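PDB 5N4B: dual function macrocyclase-peptidase POPB from Galerina marginata, which cleaves peptide bonds after proline and macrocyclises a 25-residue peptide intermediate in the biosynthesis of the amanitin toxins. Local coordinates for residues Lys547-Gln559 against Leu582-Phe596. The protein carries 1 engineered substitution. Numbering follows the deposited sequence.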
loop_
_atom_site.group_PDB
_atom_site.type_symbol
_atom_site.label_atom_id
_atom_site.label_comp_id
_atom_site.label_asym_id
_atom_site.label_seq_id
_atom_site.Cartn_x
_atom_site.Cartn_y
_atom_site.Cartn_z
ATOM N N LYS A 547 -20.781 2.567 -4.594
ATOM C CA LYS A 547 -19.516 2.285 -5.278
ATOM C C LYS A 547 -19.529 2.780 -6.715
ATOM O O LYS A 547 -18.473 3.129 -7.256
ATOM C CB LYS A 547 -19.227 0.771 -5.244
ATOM C CG LYS A 547 -17.800 0.418 -5.659
ATOM C CD LYS A 547 -16.811 0.787 -4.532
ATOM C CE LYS A 547 -15.533 1.357 -5.016
ATOM N NZ LYS A 547 -14.766 1.916 -3.835
ATOM N N VAL A 548 -20.695 2.820 -7.358
ATOM C CA VAL A 548 -20.782 3.351 -8.719
ATOM C C VAL A 548 -20.207 4.765 -8.795
ATOM O O VAL A 548 -19.677 5.157 -9.836
ATOM C CB VAL A 548 -22.221 3.282 -9.261
ATOM C CG1 VAL A 548 -23.125 4.189 -8.473
ATOM C CG2 VAL A 548 -22.262 3.712 -10.735
ATOM N N ASN A 549 -20.249 5.535 -7.692
ATOM C CA ASN A 549 -19.754 6.903 -7.752
ATOM C C ASN A 549 -18.258 6.958 -8.015
ATOM O O ASN A 549 -17.787 7.895 -8.661
ATOM C CB ASN A 549 -20.031 7.634 -6.455
ATOM C CG ASN A 549 -21.476 7.894 -6.212
ATOM O OD1 ASN A 549 -22.319 7.872 -7.101
ATOM N ND2 ASN A 549 -21.771 8.164 -4.961
ATOM N N THR A 550 -17.518 5.963 -7.525
ATOM C CA THR A 550 -16.079 5.893 -7.808
ATOM C C THR A 550 -15.820 5.863 -9.303
ATOM O O THR A 550 -14.930 6.560 -9.817
ATOM C CB THR A 550 -15.519 4.655 -7.152
ATOM O OG1 THR A 550 -15.746 4.706 -5.717
ATOM C CG2 THR A 550 -14.075 4.531 -7.428
ATOM N N PHE A 551 -16.581 5.024 -10.007
ATOM C CA PHE A 551 -16.446 4.880 -11.451
ATOM C C PHE A 551 -16.888 6.150 -12.177
ATOM O O PHE A 551 -16.202 6.627 -13.079
ATOM C CB PHE A 551 -17.239 3.659 -11.933
ATOM C CG PHE A 551 -16.659 2.365 -11.462
ATOM C CD1 PHE A 551 -17.006 1.831 -10.251
ATOM C CD2 PHE A 551 -15.711 1.708 -12.202
ATOM C CE1 PHE A 551 -16.434 0.661 -9.780
ATOM C CE2 PHE A 551 -15.138 0.567 -11.741
ATOM C CZ PHE A 551 -15.508 0.014 -10.580
ATOM N N ASP A 552 -18.028 6.731 -11.763
ATOM C CA ASP A 552 -18.470 7.983 -12.346
ATOM C C ASP A 552 -17.416 9.081 -12.147
ATOM O O ASP A 552 -17.160 9.873 -13.052
ATOM C CB ASP A 552 -19.818 8.379 -11.732
ATOM C CG ASP A 552 -20.993 7.492 -12.214
ATOM O OD1 ASP A 552 -20.881 6.891 -13.307
ATOM O OD2 ASP A 552 -22.024 7.457 -11.509
ATOM N N ASP A 553 -16.805 9.147 -10.977
ATOM C CA ASP A 553 -15.789 10.168 -10.719
ATOM C C ASP A 553 -14.589 9.966 -11.644
ATOM O O ASP A 553 -14.037 10.917 -12.179
ATOM C CB ASP A 553 -15.329 10.120 -9.257
ATOM C CG ASP A 553 -16.370 10.592 -8.257
ATOM O OD1 ASP A 553 -17.402 11.121 -8.672
ATOM O OD2 ASP A 553 -16.079 10.399 -7.057
ATOM N N PHE A 554 -14.169 8.716 -11.835
ATOM C CA PHE A 554 -12.981 8.439 -12.638
ATOM C C PHE A 554 -13.241 8.701 -14.118
ATOM O O PHE A 554 -12.402 9.297 -14.817
ATOM C CB PHE A 554 -12.532 6.995 -12.405
ATOM C CG PHE A 554 -11.093 6.708 -12.760
ATOM C CD1 PHE A 554 -10.051 7.323 -12.111
ATOM C CD2 PHE A 554 -10.802 5.703 -13.657
ATOM C CE1 PHE A 554 -8.729 7.012 -12.403
ATOM C CE2 PHE A 554 -9.494 5.389 -13.972
ATOM C CZ PHE A 554 -8.468 6.044 -13.363
ATOM N N ILE A 555 -14.410 8.302 -14.600
ATOM C CA ILE A 555 -14.775 8.581 -15.979
ATOM C C ILE A 555 -14.928 10.088 -16.234
ATOM O O ILE A 555 -14.436 10.630 -17.235
ATOM C CB ILE A 555 -16.037 7.786 -16.341
ATOM C CG1 ILE A 555 -15.719 6.297 -16.373
ATOM C CG2 ILE A 555 -16.588 8.294 -17.673
ATOM C CD1 ILE A 555 -16.970 5.421 -16.327
ATOM N N ALA A 556 -15.565 10.800 -15.298
ATOM C CA ALA A 556 -15.681 12.250 -15.441
ATOM C C ALA A 556 -14.318 12.945 -15.486
ATOM O O ALA A 556 -14.139 13.970 -16.179
ATOM C CB ALA A 556 -16.577 12.825 -14.351
ATOM N N ALA A 557 -13.333 12.435 -14.746
ATOM C CA ALA A 557 -12.009 13.035 -14.790
ATOM C C ALA A 557 -11.429 12.946 -16.199
ATOM O O ALA A 557 -10.860 13.913 -16.712
ATOM C CB ALA A 557 -11.105 12.335 -13.779
ATOM N N ALA A 558 -11.567 11.793 -16.836
ATOM C CA ALA A 558 -11.016 11.604 -18.179
ATOM C C ALA A 558 -11.745 12.474 -19.185
ATOM O O ALA A 558 -11.114 13.046 -20.080
ATOM C CB ALA A 558 -11.106 10.123 -18.563
ATOM N N GLN A 559 -13.058 12.614 -19.019
ATOM C CA GLN A 559 -13.829 13.468 -19.907
ATOM C C GLN A 559 -13.406 14.923 -19.742
ATOM O O GLN A 559 -13.285 15.656 -20.724
ATOM C CB GLN A 559 -15.330 13.274 -19.616
ATOM C CG GLN A 559 -15.794 11.872 -19.987
ATOM C CD GLN A 559 -17.203 11.571 -19.572
ATOM O OE1 GLN A 559 -17.655 11.921 -18.476
ATOM N NE2 GLN A 559 -17.908 10.871 -20.437
ATOM N N LEU A 582 -9.705 -3.112 -10.636
ATOM C CA LEU A 582 -11.162 -3.123 -10.727
ATOM C C LEU A 582 -11.674 -1.811 -11.302
ATOM O O LEU A 582 -12.548 -1.780 -12.178
ATOM C CB LEU A 582 -11.771 -3.332 -9.327
ATOM C CG LEU A 582 -13.266 -3.083 -9.214
ATOM C CD1 LEU A 582 -14.127 -4.029 -10.064
ATOM C CD2 LEU A 582 -13.720 -3.203 -7.735
ATOM N N LEU A 583 -11.133 -0.710 -10.801
ATOM C CA LEU A 583 -11.492 0.605 -11.307
ATOM C C LEU A 583 -11.281 0.683 -12.811
ATOM O O LEU A 583 -12.160 1.154 -13.548
ATOM C CB LEU A 583 -10.691 1.663 -10.559
ATOM C CG LEU A 583 -10.889 3.093 -11.030
ATOM C CD1 LEU A 583 -12.289 3.587 -10.701
ATOM C CD2 LEU A 583 -9.846 3.992 -10.396
ATOM N N VAL A 584 -10.116 0.255 -13.281
ATOM C CA VAL A 584 -9.817 0.286 -14.716
ATOM C C VAL A 584 -10.759 -0.608 -15.517
ATOM O O VAL A 584 -11.303 -0.191 -16.544
ATOM C CB VAL A 584 -8.345 -0.037 -14.962
ATOM C CG1 VAL A 584 -8.052 -0.270 -16.420
ATOM C CG2 VAL A 584 -7.506 1.085 -14.454
ATOM N N MET A 585 -10.951 -1.841 -15.068
ATOM C CA MET A 585 -11.760 -2.815 -15.819
ATOM C C MET A 585 -13.211 -2.384 -15.864
ATOM O O MET A 585 -13.833 -2.412 -16.928
ATOM C CB MET A 585 -11.606 -4.213 -15.204
ATOM C CG MET A 585 -10.211 -4.781 -15.503
ATOM S SD MET A 585 -9.922 -6.501 -15.042
ATOM C CE MET A 585 -9.331 -6.306 -13.363
ATOM N N GLY A 586 -13.767 -1.917 -14.740
ATOM C CA GLY A 586 -15.120 -1.392 -14.777
ATOM C C GLY A 586 -15.263 -0.111 -15.577
ATOM O O GLY A 586 -16.297 0.117 -16.222
ATOM N N SER A 587 -14.243 0.741 -15.556
ATOM C CA SER A 587 -14.321 1.980 -16.300
ATOM C C SER A 587 -14.382 1.718 -17.790
ATOM O O SER A 587 -15.095 2.423 -18.496
ATOM C CB SER A 587 -13.152 2.890 -15.960
ATOM O OG SER A 587 -13.270 3.436 -14.626
ATOM N N ILE A 588 -13.618 0.751 -18.302
ATOM C CA ILE A 588 -13.639 0.532 -19.754
ATOM C C ILE A 588 -14.955 -0.089 -20.182
ATOM O O ILE A 588 -15.425 0.187 -21.284
ATOM C CB ILE A 588 -12.424 -0.234 -20.320
ATOM C CG1 ILE A 588 -12.373 -1.677 -19.885
ATOM C CG2 ILE A 588 -11.113 0.485 -19.995
ATOM C CD1 ILE A 588 -11.207 -2.433 -20.524
ATOM N N VAL A 589 -15.587 -0.887 -19.318
ATOM C CA VAL A 589 -16.910 -1.433 -19.607
ATOM C C VAL A 589 -17.950 -0.321 -19.631
ATOM O O VAL A 589 -18.847 -0.293 -20.498
ATOM C CB VAL A 589 -17.249 -2.519 -18.574
ATOM C CG1 VAL A 589 -18.724 -2.890 -18.651
ATOM C CG2 VAL A 589 -16.290 -3.759 -18.726
ATOM N N ARG A 590 -17.859 0.613 -18.687
ATOM C CA ARG A 590 -18.954 1.558 -18.443
ATOM C C ARG A 590 -18.860 2.838 -19.263
ATOM O O ARG A 590 -19.904 3.421 -19.628
ATOM C CB ARG A 590 -19.017 1.922 -16.955
ATOM C CG ARG A 590 -19.424 0.741 -16.083
ATOM C CD ARG A 590 -19.454 1.032 -14.581
ATOM N NE ARG A 590 -20.560 1.912 -14.238
ATOM C CZ ARG A 590 -21.823 1.529 -14.048
ATOM N NH1 ARG A 590 -22.163 0.250 -14.104
ATOM N NH2 ARG A 590 -22.763 2.427 -13.784
ATOM N N ALA A 591 -17.681 3.327 -19.548
ATOM C CA ALA A 591 -17.563 4.642 -20.151
ATOM C C ALA A 591 -17.991 4.603 -21.608
ATOM O O ALA A 591 -17.897 3.569 -22.261
ATOM C CB ALA A 591 -16.111 5.089 -20.108
ATOM N N PRO A 592 -18.430 5.733 -22.150
ATOM C CA PRO A 592 -18.721 5.787 -23.573
ATOM C C PRO A 592 -17.526 5.317 -24.414
ATOM O O PRO A 592 -16.354 5.534 -24.079
ATOM C CB PRO A 592 -19.053 7.252 -23.810
ATOM C CG PRO A 592 -19.495 7.760 -22.516
ATOM C CD PRO A 592 -18.668 7.013 -21.472
ATOM N N GLU A 593 -17.826 4.648 -25.527
ATOM C CA GLU A 593 -16.799 4.254 -26.467
ATOM C C GLU A 593 -15.910 5.446 -26.798
ATOM O O GLU A 593 -16.388 6.556 -27.023
ATOM C CB GLU A 593 -17.487 3.705 -27.722
ATOM C CG GLU A 593 -16.553 3.127 -28.686
ATOM C CD GLU A 593 -17.299 2.509 -29.891
ATOM O OE1 GLU A 593 -18.031 1.474 -29.758
ATOM O OE2 GLU A 593 -17.195 3.130 -30.965
ATOM N N GLY A 594 -14.597 5.222 -26.767
ATOM C CA GLY A 594 -13.604 6.228 -27.084
ATOM C C GLY A 594 -13.221 7.139 -25.940
ATOM O O GLY A 594 -12.423 8.059 -26.134
ATOM N N THR A 595 -13.741 6.917 -24.742
ATOM C CA THR A 595 -13.326 7.734 -23.603
ATOM C C THR A 595 -11.855 7.518 -23.288
ATOM O O THR A 595 -11.158 8.460 -22.887
ATOM C CB THR A 595 -14.154 7.372 -22.366
ATOM O OG1 THR A 595 -15.525 7.680 -22.568
ATOM C CG2 THR A 595 -13.731 8.139 -21.115
ATOM N N PHE A 596 -11.375 6.289 -23.432
ATOM C CA PHE A 596 -10.000 5.953 -23.111
ATOM C C PHE A 596 -9.296 5.448 -24.347
ATOM O O PHE A 596 -9.907 4.795 -25.187
ATOM C CB PHE A 596 -9.991 4.849 -22.067
ATOM C CG PHE A 596 -10.753 5.188 -20.826
ATOM C CD1 PHE A 596 -10.295 6.189 -19.998
ATOM C CD2 PHE A 596 -11.908 4.539 -20.478
ATOM C CE1 PHE A 596 -10.984 6.545 -18.853
ATOM C CE2 PHE A 596 -12.613 4.874 -19.309
ATOM C CZ PHE A 596 -12.131 5.878 -18.504
HETATM O O HOH W 1 -19.737 4.681 -14.332
HETATM O O HOH W 2 -11.990 11.178 -22.261
HETATM O O HOH W 3 -16.563 10.110 -23.008
#
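Phe551 carries CG anti to its carbonyl carbon (chi1 -68°), which swings the ring onto helix 582-590, whereas Phe554, one turn along, has CG anti to the backbone N (chi1 -159°) and lays its ring over Leu583. Phe551 is a knob in a hole formed by Leu583, Gly586, Ser587 and Arg590. Phe551 CE2 lies 3.6 Å from Gly586 CA, a close approach possible because Gly586 has no side chain on the surface facing the ring. Leu582 O meets the ring edge in its plane, and Leu583 CD1 lies over one face, off-centre. Leu583 CD2 makes a CH-pi contact with Phe554, 3.6 Å from the ring centroid and almost on its normal. At the edge of the same ring, Ser587 OG approaches CD2 while donating a 2.8 Å hydrogen bond to Leu583 O, so this buried hydroxyl is satisfied within its own helix.

Past the end of helix 582-590, Ala591 CB lies 3.9 Å from Ile555 CD1, and Phe596 CE1 lies 3.6 Å from Ala558 CB. The polar margin of the contact is bridged by water: one molecule accepts from Arg590 NE and donates to Asp552 OD1, and another links Gln559 NE2 to Thr595 OG1. Thr595 OG1 also donates to Pro592 O, bracing the type II turn.

The axes of helix segments 548-559 and 582-590 pass 9.8 Å apart with a crossing angle of -72°. Phe554, Ala558, Val584 and Phe596 all touch strand 572-577, which leads into the engineered Ala578 at the charge-relay serine position. The contact thus joins the helix that follows the nucleophile elbow to its neighbour on one side of the central sheet, as in the alpha/beta-hydrolase fold of prolyl oligopeptidases.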